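Uncharacterized protein (Legionella longbeachae NSW150, PDB 4JZA) removes phosphate from phosphoinositide lipids, probably acting on the 3-phosphate of phosphatidylinositol 3-phosphate, and may thereby alter lipid metabolism in the infected host cell. Local coordinates at residues D176-I181 / H323-V328; K182-P187 / I303-Q308; P168-Q173 / D330-V335; F56-D61 / Q134-G139. All coordinates share one frame; numbering follows the deposited sequence.

How the interactions relate
Three of the four contacts are arranged along helix 172-183, a worked example of one helix serving several neighbours in turn. Interaction 3 lies at its N-terminal end, interaction 1 along its middle and interaction 2 at its C-terminal end. The centre of interaction 1 is about 9 Å from that of interaction 3 and about 10 Å from that of interaction 2, while the centres of interactions 2 and 3 are about 17 Å apart. Lys182 NZ joins interactions 1 and 2, 3.1 Å from Leu325 O. Interaction 4, a separate helix pair, meets interaction 1 where His323 CD2 lies 3.7 Å from Phe58 CE2, and interaction 3 through Met138. The four contacts join parts of the fold.

Interaction 1: D176-I181 / H323-V328; sequences DELTLI and HVLKGV
The backbone oxygen of Leu325 accepts hydrogen bonds from two groups: Lys182 NZ, one residue beyond the 176-181 segment, and Val328 N, whose bond is weak at 3.4 Å to Leu325 O. The second bond belongs to a type I turn, Leu325 to Val328, that carries the chain away from helix 315-325. The side chain of Leu325 does the apolar work. With chi1 at -78°, its CG lies anti to the carbonyl carbon and both methyls are carried toward helix 172-183. Leu325 CD1 reaches Leu178 CD2 at 4.1 Å and Ile181 CG2 at 4.2 Å, whereas Leu325 CD2 rests 4.1 Å from Leu178 CB. The two leucine side chains cross at about a right angle, so the branched end of one bears on the flank as well as the end of the other. All three residues are buried, and no hydrogen bond joins 176-181 to 323-328 themselves. Leu178 and Ile181 stand three residues apart, about one helical turn, and present a common apolar strip to Leu325. Ile181 continues that strip onto Trp309 and Tyr310 of helix 308-311, while Val324 turns to Phe58 of helix 41-62, leaving helix 315-325 between helix 172-183 and helix 41-62.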
# COMPACT_ATOMS: atom_id res chain seq x y z
N ASP A 176 -3.39 22.93 -6.47
CA ASP A 176 -3.60 23.50 -7.79
C ASP A 176 -3.54 22.45 -8.86
O ASP A 176 -4.40 22.40 -9.75
CB ASP A 176 -2.56 24.58 -8.10
CG ASP A 176 -2.73 25.82 -7.24
OD1 ASP A 176 -3.87 26.12 -6.76
OD2 ASP A 176 -1.69 26.49 -7.03
N GLU A 177 -2.54 21.58 -8.76
CA GLU A 177 -2.46 20.43 -9.64
C GLU A 177 -3.70 19.51 -9.54
O GLU A 177 -4.17 19.01 -10.56
CB GLU A 177 -1.20 19.66 -9.37
CG GLU A 177 0.08 20.41 -9.73
CD GLU A 177 1.30 19.80 -9.06
OE1 GLU A 177 1.16 18.97 -8.13
OE2 GLU A 177 2.41 20.15 -9.46
N LEU A 178 -4.23 19.27 -8.35
CA LEU A 178 -5.42 18.44 -8.22
C LEU A 178 -6.64 19.07 -8.88
O LEU A 178 -7.46 18.39 -9.53
CB LEU A 178 -5.70 18.10 -6.76
CG LEU A 178 -4.65 17.22 -6.10
CD1 LEU A 178 -4.91 17.13 -4.61
CD2 LEU A 178 -4.58 15.82 -6.68
N THR A 179 -6.73 20.38 -8.73
CA THR A 179 -7.78 21.14 -9.38
C THR A 179 -7.71 21.02 -10.91
O THR A 179 -8.74 20.82 -11.54
CB THR A 179 -7.68 22.61 -8.92
OG1 THR A 179 -7.90 22.68 -7.51
CG2 THR A 179 -8.70 23.52 -9.66
N LEU A 180 -6.52 21.15 -11.49
CA LEU A 180 -6.37 20.94 -12.92
C LEU A 180 -6.81 19.52 -13.37
O LEU A 180 -7.49 19.34 -14.38
CB LEU A 180 -4.91 21.15 -13.34
CG LEU A 180 -4.41 22.58 -13.46
CD1 LEU A 180 -2.90 22.61 -13.68
CD2 LEU A 180 -5.12 23.30 -14.59
N ILE A 181 -6.37 18.50 -12.62
CA ILE A 181 -6.73 17.13 -12.92
C ILE A 181 -8.27 16.99 -13.06
O ILE A 181 -8.75 16.44 -14.04
CB ILE A 181 -6.11 16.15 -11.88
CG1 ILE A 181 -4.59 16.10 -12.05
CG2 ILE A 181 -6.63 14.73 -12.06
CD1 ILE A 181 -3.84 15.62 -10.82
N HIS A 323 -11.58 8.85 -8.30
CA HIS A 323 -12.79 8.54 -7.57
C HIS A 323 -12.91 9.29 -6.25
O HIS A 323 -14.01 9.61 -5.81
CB HIS A 323 -12.85 7.06 -7.30
CG HIS A 323 -14.13 6.62 -6.69
ND1 HIS A 323 -15.31 6.54 -7.40
CD2 HIS A 323 -14.43 6.21 -5.43
CE1 HIS A 323 -16.28 6.09 -6.61
NE2 HIS A 323 -15.76 5.87 -5.41
N VAL A 324 -11.78 9.56 -5.61
CA VAL A 324 -11.73 10.33 -4.37
C VAL A 324 -11.93 11.80 -4.66
O VAL A 324 -12.65 12.43 -3.89
CB VAL A 324 -10.39 10.19 -3.65
CG1 VAL A 324 -10.28 11.15 -2.50
CG2 VAL A 324 -10.24 8.80 -3.08
N LEU A 325 -11.30 12.33 -5.73
CA LEU A 325 -11.40 13.75 -6.10
C LEU A 325 -12.81 14.08 -6.49
O LEU A 325 -13.33 15.17 -6.24
CB LEU A 325 -10.47 14.11 -7.26
CG LEU A 325 -9.00 14.30 -6.90
CD1 LEU A 325 -8.14 14.51 -8.13
CD2 LEU A 325 -8.81 15.48 -6.02
N LYS A 326 -13.43 13.14 -7.16
CA LYS A 326 -14.78 13.32 -7.66
C LYS A 326 -15.80 13.46 -6.47
O LYS A 326 -16.90 13.97 -6.63
CB LYS A 326 -15.11 12.14 -8.57
CG LYS A 326 -16.01 12.41 -9.74
CD LYS A 326 -16.26 11.12 -10.52
CE LYS A 326 -15.35 11.03 -11.73
NZ LYS A 326 -15.80 9.94 -12.63
N GLY A 327 -15.40 13.06 -5.27
CA GLY A 327 -16.34 13.09 -4.17
C GLY A 327 -16.20 14.28 -3.24
O GLY A 327 -16.73 14.28 -2.14
N VAL A 328 -15.50 15.33 -3.65
CA VAL A 328 -15.37 16.50 -2.78
C VAL A 328 -15.55 17.78 -3.55
O VAL A 328 -15.25 17.83 -4.74
CB VAL A 328 -13.98 16.49 -2.08
CG1 VAL A 328 -13.90 15.32 -1.13
CG2 VAL A 328 -12.84 16.43 -3.11

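Interaction 2: K182-P187 / I303-Q308; sequences KAKKYP and ISSLPQ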
# COMPACT_ATOMS: atom_id res chain seq x y z
N LYS A 182 -9.04 17.53 -12.11
CA LYS A 182 -10.48 17.47 -12.23
C LYS A 182 -10.99 18.28 -13.39
O LYS A 182 -11.92 17.90 -14.09
CB LYS A 182 -11.17 18.07 -11.04
CG LYS A 182 -10.86 17.42 -9.74
CD LYS A 182 -11.75 18.02 -8.65
CE LYS A 182 -13.20 17.55 -8.77
NZ LYS A 182 -13.96 17.94 -7.55
N ALA A 183 -10.40 19.45 -13.60
CA ALA A 183 -10.95 20.30 -14.64
C ALA A 183 -10.74 19.67 -16.02
O ALA A 183 -11.56 19.93 -16.93
CB ALA A 183 -10.39 21.70 -14.55
N LYS A 184 -9.70 18.84 -16.17
CA LYS A 184 -9.43 18.14 -17.42
C LYS A 184 -10.09 16.79 -17.48
O LYS A 184 -9.86 16.01 -18.41
CB LYS A 184 -7.92 18.08 -17.71
CG LYS A 184 -7.35 19.49 -17.79
CD LYS A 184 -5.94 19.58 -18.30
CE LYS A 184 -5.45 21.03 -18.16
NZ LYS A 184 -5.80 21.88 -19.34
N LYS A 185 -10.95 16.53 -16.51
CA LYS A 185 -11.68 15.26 -16.45
C LYS A 185 -10.77 14.04 -16.39
O LYS A 185 -11.02 13.07 -17.08
CB LYS A 185 -12.60 15.12 -17.67
CG LYS A 185 -13.15 16.44 -18.16
CD LYS A 185 -14.62 16.61 -17.90
CE LYS A 185 -15.03 18.01 -18.33
NZ LYS A 185 -16.24 18.01 -19.17
N TYR A 186 -9.71 14.09 -15.58
CA TYR A 186 -9.01 12.87 -15.21
C TYR A 186 -8.44 12.13 -16.41
O TYR A 186 -8.66 10.92 -16.54
CB TYR A 186 -9.98 11.94 -14.45
CG TYR A 186 -10.78 12.66 -13.40
CD1 TYR A 186 -10.19 13.05 -12.21
CD2 TYR A 186 -12.12 13.00 -13.60
CE1 TYR A 186 -10.90 13.72 -11.23
CE2 TYR A 186 -12.84 13.68 -12.62
CZ TYR A 186 -12.22 14.04 -11.42
OH TYR A 186 -12.87 14.76 -10.42
N PRO A 187 -7.70 12.83 -17.28
CA PRO A 187 -7.08 12.08 -18.37
C PRO A 187 -6.10 11.04 -17.83
O PRO A 187 -5.47 11.25 -16.79
CB PRO A 187 -6.36 13.15 -19.16
CG PRO A 187 -5.98 14.14 -18.16
CD PRO A 187 -7.11 14.17 -17.16
N ILE A 303 0.05 16.97 -22.82
CA ILE A 303 0.68 16.35 -21.67
C ILE A 303 1.12 17.40 -20.64
O ILE A 303 0.78 17.29 -19.46
CB ILE A 303 1.88 15.46 -22.07
CG1 ILE A 303 1.45 14.32 -23.01
CG2 ILE A 303 2.50 14.82 -20.84
CD1 ILE A 303 0.31 13.43 -22.52
N SER A 304 1.83 18.43 -21.09
CA SER A 304 2.49 19.35 -20.17
C SER A 304 1.54 20.19 -19.36
O SER A 304 1.96 20.92 -18.48
CB SER A 304 3.45 20.27 -20.92
OG SER A 304 2.72 21.08 -21.80
N SER A 305 0.25 20.09 -19.65
CA SER A 305 -0.76 20.76 -18.81
C SER A 305 -0.92 20.21 -17.39
O SER A 305 -1.40 20.91 -16.51
CB SER A 305 -2.12 20.66 -19.49
OG SER A 305 -2.13 21.46 -20.63
N LEU A 306 -0.58 18.94 -17.20
CA LEU A 306 -0.62 18.30 -15.91
C LEU A 306 0.79 17.91 -15.50
O LEU A 306 1.66 17.75 -16.30
CB LEU A 306 -1.51 17.08 -15.98
CG LEU A 306 -2.95 17.47 -16.16
CD1 LEU A 306 -3.81 16.23 -16.43
CD2 LEU A 306 -3.43 18.23 -14.94
N PRO A 307 1.01 17.78 -14.22
CA PRO A 307 2.34 17.51 -13.72
C PRO A 307 2.85 16.10 -13.95
O PRO A 307 2.08 15.15 -13.97
CB PRO A 307 2.19 17.75 -12.24
CG PRO A 307 0.75 17.42 -11.98
CD PRO A 307 -0.01 17.88 -13.15
N GLN A 308 4.16 15.99 -14.12
CA GLN A 308 4.83 14.74 -14.45
C GLN A 308 4.61 13.65 -13.38
O GLN A 308 4.48 12.49 -13.71
CB GLN A 308 6.30 15.02 -14.67
CG GLN A 308 7.12 13.90 -15.25
CD GLN A 308 8.60 14.28 -15.36
OE1 GLN A 308 9.07 15.21 -14.69
NE2 GLN A 308 9.34 13.57 -16.20
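Pro187 meets Leu306 with one corner of its ring, Pro187 CG lying 3.5 Å from Leu306 CD1, while the aromatic ring beside it, Tyr186, is directed to the other side and packs on Ile181 and on Glu322 and Leu325 of helix 315-325. This divergence follows a Schellman motif that closes helix 172-183: Tyr186 N bonds back to Ile181 O, and Lys185 N to Lys182 O at 2.9 Å, with Lys185 taking the positive phi of 59° that the C-prime position calls for. The turn sends Pro187 back toward the loop 303-308, where Leu306 is buried against Leu180 and Ile181 and the pyrrolidine ring adds a further apolar neighbour. A second, more exposed part of the contact is made by Lys184. Its aliphatic chain runs past Leu306, Lys184 CD being 4.2 Å from Leu306 CG, and then bends at the last torsion (chi4 -88°) beside Ser305. Here carbon does the touching. Ile303 O ties the loop to helix 308-311 by accepting from Trp311 NE1, and across the contact Pro187 O accepts from Tyr310 OH. Lys184 CE approaches Ser305 CB to 3.6 Å, yet Lys184 NZ stays 3.9 Å from Ser305 OG.

Interaction 3: P168-Q173 / D330-V335; sequences PPYYDQ and DVKDAV
Tyr170 lays one face of its ring against Lys332, whose CB stands 3.8 Å from the ring centroid and 14° off the normal, a CH-pi contact just ahead of helix 172-183 and against a 3-10 segment, 331-334. Farther along the lysine, CD passes 3.6 Å from Tyr170 OH, so the aliphatic chain follows the ring out toward the hydroxyl. At the ring's edge and in its plane sits the carbonyl oxygen of Val335, 3.6 Å from Tyr170 CD2; the same oxygen also touches the ring of Pro169, and Val335 CG2 packs against Tyr170 CB. Tyr170 CG is set between the backbone N and the carbonyl carbon (chi1 49°), which directs the ring onto the 3-10 turn. The next shell holds Lys332 in place. Asp330 forms an Asx turn, its OD1 accepting from Lys332 N at 3.2 Å in a nearly straight bond (173°) that comes from above the carboxylate plane. Leu175 of helix 172-183 touches both Tyr170 and Lys332, and Tyr170 O accepts from Lys401 NZ. The lysine's charged end turns back to its own segment: Lys332 NZ forms a salt bridge with Asp330 OD2 at 3.6 Å and a long one with Asp333 OD1.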
# COMPACT_ATOMS: atom_id res chain seq x y z
N PRO A 168 -2.51 17.96 8.14
CA PRO A 168 -2.80 17.89 6.71
C PRO A 168 -1.54 17.94 5.94
O PRO A 168 -0.70 18.76 6.27
CB PRO A 168 -3.61 19.13 6.47
CG PRO A 168 -3.56 19.93 7.75
CD PRO A 168 -3.36 18.95 8.83
N PRO A 169 -1.34 17.02 5.00
CA PRO A 169 -0.08 16.92 4.28
C PRO A 169 -0.05 17.67 2.96
O PRO A 169 1.01 17.72 2.33
CB PRO A 169 -0.00 15.45 4.00
CG PRO A 169 -1.43 15.03 3.84
CD PRO A 169 -2.17 15.82 4.81
N TYR A 170 -1.19 18.20 2.52
CA TYR A 170 -1.24 18.97 1.26
C TYR A 170 -0.56 20.33 1.36
O TYR A 170 -0.40 20.87 2.43
CB TYR A 170 -2.68 19.15 0.78
CG TYR A 170 -3.62 19.63 1.84
CD1 TYR A 170 -3.68 20.95 2.19
CD2 TYR A 170 -4.49 18.75 2.45
CE1 TYR A 170 -4.56 21.40 3.16
CE2 TYR A 170 -5.37 19.17 3.43
CZ TYR A 170 -5.40 20.50 3.78
OH TYR A 170 -6.27 20.90 4.75
N TYR A 171 -0.17 20.86 0.22
CA TYR A 171 0.43 22.17 0.07
C TYR A 171 -0.14 22.79 -1.21
O TYR A 171 -0.66 22.07 -2.09
CB TYR A 171 1.96 22.05 0.03
CG TYR A 171 2.49 21.05 -0.96
CD1 TYR A 171 2.53 19.72 -0.64
CD2 TYR A 171 2.95 21.43 -2.24
CE1 TYR A 171 3.01 18.78 -1.53
CE2 TYR A 171 3.43 20.47 -3.14
CZ TYR A 171 3.46 19.15 -2.76
OH TYR A 171 3.90 18.15 -3.57
N ASP A 172 -0.09 24.11 -1.32
CA ASP A 172 -0.82 24.85 -2.36
C ASP A 172 -0.56 24.36 -3.80
O ASP A 172 -1.51 24.17 -4.59
CB ASP A 172 -0.50 26.34 -2.28
CG ASP A 172 -1.13 27.02 -1.07
OD1 ASP A 172 -1.94 26.39 -0.34
OD2 ASP A 172 -0.77 28.20 -0.84
N GLN A 173 0.71 24.15 -4.14
CA GLN A 173 1.04 23.65 -5.46
C GLN A 173 0.23 22.40 -5.79
O GLN A 173 -0.40 22.31 -6.83
CB GLN A 173 2.54 23.41 -5.63
CG GLN A 173 2.80 22.98 -7.05
CD GLN A 173 4.25 22.85 -7.48
OE1 GLN A 173 4.52 22.92 -8.60
NE2 GLN A 173 5.12 22.56 -6.67
N ASP A 330 -14.02 20.66 -2.18
CA ASP A 330 -12.66 21.13 -1.92
C ASP A 330 -11.62 20.00 -2.08
O ASP A 330 -11.68 18.95 -1.42
CB ASP A 330 -12.55 21.78 -0.53
CG ASP A 330 -11.25 22.61 -0.37
OD1 ASP A 330 -10.31 22.47 -1.21
OD2 ASP A 330 -11.17 23.43 0.57
N VAL A 331 -10.68 20.21 -2.98
CA VAL A 331 -9.79 19.14 -3.34
C VAL A 331 -8.93 18.72 -2.15
O VAL A 331 -8.40 17.60 -2.12
CB VAL A 331 -8.91 19.49 -4.53
CG1 VAL A 331 -9.76 19.63 -5.77
CG2 VAL A 331 -8.13 20.78 -4.29
N LYS A 332 -8.79 19.61 -1.17
CA LYS A 332 -8.01 19.29 0.02
C LYS A 332 -8.62 18.18 0.87
O LYS A 332 -7.91 17.41 1.52
CB LYS A 332 -7.69 20.55 0.83
CG LYS A 332 -8.80 21.15 1.67
CD LYS A 332 -8.29 22.47 2.28
CE LYS A 332 -9.35 23.23 3.10
NZ LYS A 332 -10.28 22.34 3.88
N ASP A 333 -9.93 18.05 0.81
CA ASP A 333 -10.60 16.95 1.49
C ASP A 333 -10.39 15.58 0.86
O ASP A 333 -10.78 14.56 1.45
CB ASP A 333 -12.08 17.26 1.57
CG ASP A 333 -12.36 18.49 2.40
OD1 ASP A 333 -11.47 18.94 3.15
OD2 ASP A 333 -13.47 19.01 2.29
N ALA A 334 -9.83 15.53 -0.33
CA ALA A 334 -9.49 14.28 -0.93
C ALA A 334 -8.11 13.79 -0.45
O ALA A 334 -7.73 12.66 -0.72
CB ALA A 334 -9.46 14.43 -2.43
N VAL A 335 -7.31 14.65 0.17
CA VAL A 335 -5.95 14.28 0.47
C VAL A 335 -5.54 14.71 1.88
O VAL A 335 -4.42 15.21 2.09
CB VAL A 335 -4.97 14.83 -0.58
CG1 VAL A 335 -5.15 14.10 -1.93
CG2 VAL A 335 -5.16 16.30 -0.75

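Interaction 4: F56-D61 / Q134-G139; sequences FYFLID and QYALMG
Phe58 projects from helix 41-62 onto the backbone of helix 122-140, a helix-helix packing in which one aromatic ring lies against the surface formed by Tyr135 and Ala136. The ring is turned so that one face looks at the main chain: Ala136 N and Tyr135 C both lie over it, near the rim and not over its centre, with Ala136 N 3.9 Å above the plane. A chi1 of -172°, with CG opposite the backbone N, directs the phenyl group toward helix 122-140. Different ring atoms find different partners. Phe58 CD2 rests on Ala136, 3.7 Å from Ala136 CA and 3.9 Å from Ala136 CB, while the far end, CZ, meets Tyr135 CB at 3.6 Å. Tyr135 contributes this beta carbon and not its ring. Its side chain crosses that of Phe58 obliquely and leads away, carrying the hydroxyl to Gln317 OE1 of helix 315-325, so the polar end is satisfied there and the two aromatic rings do not stack. The small side chain of Ala136 suits the close approach of the backbones, the CA atoms of Phe58 and Ala136 being 6.2 Å apart. Ala132, one turn earlier on helix 122-140, also touches Phe58 and extends the surface that receives it. Helix 315-325 borders the pair as well, its His323 meeting the phenyl ring edge-to-face. At the base of the side chain the contact still holds, with Phe58 CB 4.1 Å from Ala136 CB.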
# COMPACT_ATOMS: atom_id res chain seq x y z
N PHE A 56 -12.59 -3.61 -1.38
CA PHE A 56 -13.23 -4.18 -2.58
C PHE A 56 -14.27 -3.22 -3.15
O PHE A 56 -14.29 -3.00 -4.36
CB PHE A 56 -13.89 -5.54 -2.34
CG PHE A 56 -14.50 -6.14 -3.58
CD1 PHE A 56 -14.55 -5.49 -4.74
CD2 PHE A 56 -14.95 -7.36 -3.56
CE1 PHE A 56 -15.11 -6.05 -5.87
CE2 PHE A 56 -15.48 -7.94 -4.69
CZ PHE A 56 -15.57 -7.28 -5.84
N TYR A 57 -15.12 -2.66 -2.29
CA TYR A 57 -16.12 -1.72 -2.72
C TYR A 57 -15.50 -0.50 -3.37
O TYR A 57 -15.96 -0.07 -4.42
CB TYR A 57 -17.05 -1.30 -1.59
CG TYR A 57 -18.17 -2.27 -1.37
CD1 TYR A 57 -17.92 -3.55 -0.92
CD2 TYR A 57 -19.49 -1.92 -1.65
CE1 TYR A 57 -18.94 -4.45 -0.71
CE2 TYR A 57 -20.53 -2.82 -1.45
CZ TYR A 57 -20.25 -4.08 -0.96
OH TYR A 57 -21.27 -5.00 -0.74
N PHE A 58 -14.43 0.04 -2.79
CA PHE A 58 -13.79 1.16 -3.45
C PHE A 58 -13.37 0.78 -4.86
O PHE A 58 -13.48 1.56 -5.81
CB PHE A 58 -12.56 1.57 -2.70
CG PHE A 58 -11.94 2.84 -3.20
CD1 PHE A 58 -11.01 2.80 -4.20
CD2 PHE A 58 -12.29 4.05 -2.65
CE1 PHE A 58 -10.45 3.93 -4.66
CE2 PHE A 58 -11.73 5.21 -3.11
CZ PHE A 58 -10.81 5.15 -4.11
N LEU A 59 -12.85 -0.42 -4.99
CA LEU A 59 -12.27 -0.90 -6.25
C LEU A 59 -13.34 -0.98 -7.31
O LEU A 59 -13.16 -0.52 -8.44
CB LEU A 59 -11.62 -2.27 -6.01
CG LEU A 59 -11.02 -2.97 -7.21
CD1 LEU A 59 -9.92 -2.19 -7.89
CD2 LEU A 59 -10.54 -4.35 -6.77
N ILE A 60 -14.47 -1.56 -6.93
CA ILE A 60 -15.52 -1.83 -7.90
C ILE A 60 -16.23 -0.55 -8.33
O ILE A 60 -16.64 -0.42 -9.49
CB ILE A 60 -16.47 -2.94 -7.44
CG1 ILE A 60 -17.24 -3.51 -8.64
CG2 ILE A 60 -17.41 -2.46 -6.36
CD1 ILE A 60 -17.79 -4.91 -8.41
N ASP A 61 -16.36 0.39 -7.40
CA ASP A 61 -16.95 1.69 -7.71
C ASP A 61 -15.95 2.57 -8.51
O ASP A 61 -16.35 3.42 -9.25
CB ASP A 61 -17.40 2.40 -6.41
CG ASP A 61 -18.59 1.69 -5.71
OD1 ASP A 61 -19.21 0.79 -6.31
OD2 ASP A 61 -18.89 2.00 -4.54
N GLN A 134 -5.76 1.81 0.27
CA GLN A 134 -5.05 3.02 0.59
C GLN A 134 -5.81 4.26 0.20
O GLN A 134 -5.94 5.16 0.99
CB GLN A 134 -3.72 3.01 -0.17
CG GLN A 134 -2.70 1.94 0.25
CD GLN A 134 -1.51 1.97 -0.65
OE1 GLN A 134 -1.35 2.88 -1.35
NE2 GLN A 134 -0.67 1.08 -0.59
N TYR A 135 -6.30 4.30 -1.04
CA TYR A 135 -7.13 5.40 -1.53
C TYR A 135 -8.47 5.43 -0.76
O TYR A 135 -8.93 6.52 -0.42
CB TYR A 135 -7.36 5.34 -3.04
CG TYR A 135 -6.21 5.86 -3.83
CD1 TYR A 135 -5.20 5.03 -4.22
CD2 TYR A 135 -6.15 7.18 -4.23
CE1 TYR A 135 -4.12 5.50 -4.94
CE2 TYR A 135 -5.08 7.67 -4.95
CZ TYR A 135 -4.07 6.81 -5.28
OH TYR A 135 -3.00 7.24 -5.98
N ALA A 136 -9.06 4.29 -0.42
CA ALA A 136 -10.27 4.37 0.45
C ALA A 136 -9.98 5.08 1.76
O ALA A 136 -10.83 5.85 2.25
CB ALA A 136 -10.88 3.00 0.79
N LEU A 137 -8.80 4.80 2.32
CA LEU A 137 -8.38 5.41 3.58
C LEU A 137 -8.05 6.91 3.45
O LEU A 137 -8.37 7.69 4.37
CB LEU A 137 -7.18 4.68 4.18
CG LEU A 137 -7.46 3.26 4.66
CD1 LEU A 137 -6.13 2.57 4.95
CD2 LEU A 137 -8.38 3.20 5.89
N MSE A 138 -7.40 7.31 2.36
CA MSE A 138 -7.12 8.71 2.12
C MSE A 138 -8.41 9.50 2.12
O MSE A 138 -8.55 10.53 2.80
CB MSE A 138 -6.46 8.81 0.77
CG MSE A 138 -5.87 10.18 0.60
SE MSE A 138 -4.89 10.33 -1.07
CE MSE A 138 -6.36 10.27 -2.40
N GLY A 139 -9.39 8.98 1.39
CA GLY A 139 -10.69 9.63 1.24
C GLY A 139 -11.40 9.84 2.57
O GLY A 139 -12.05 10.84 2.76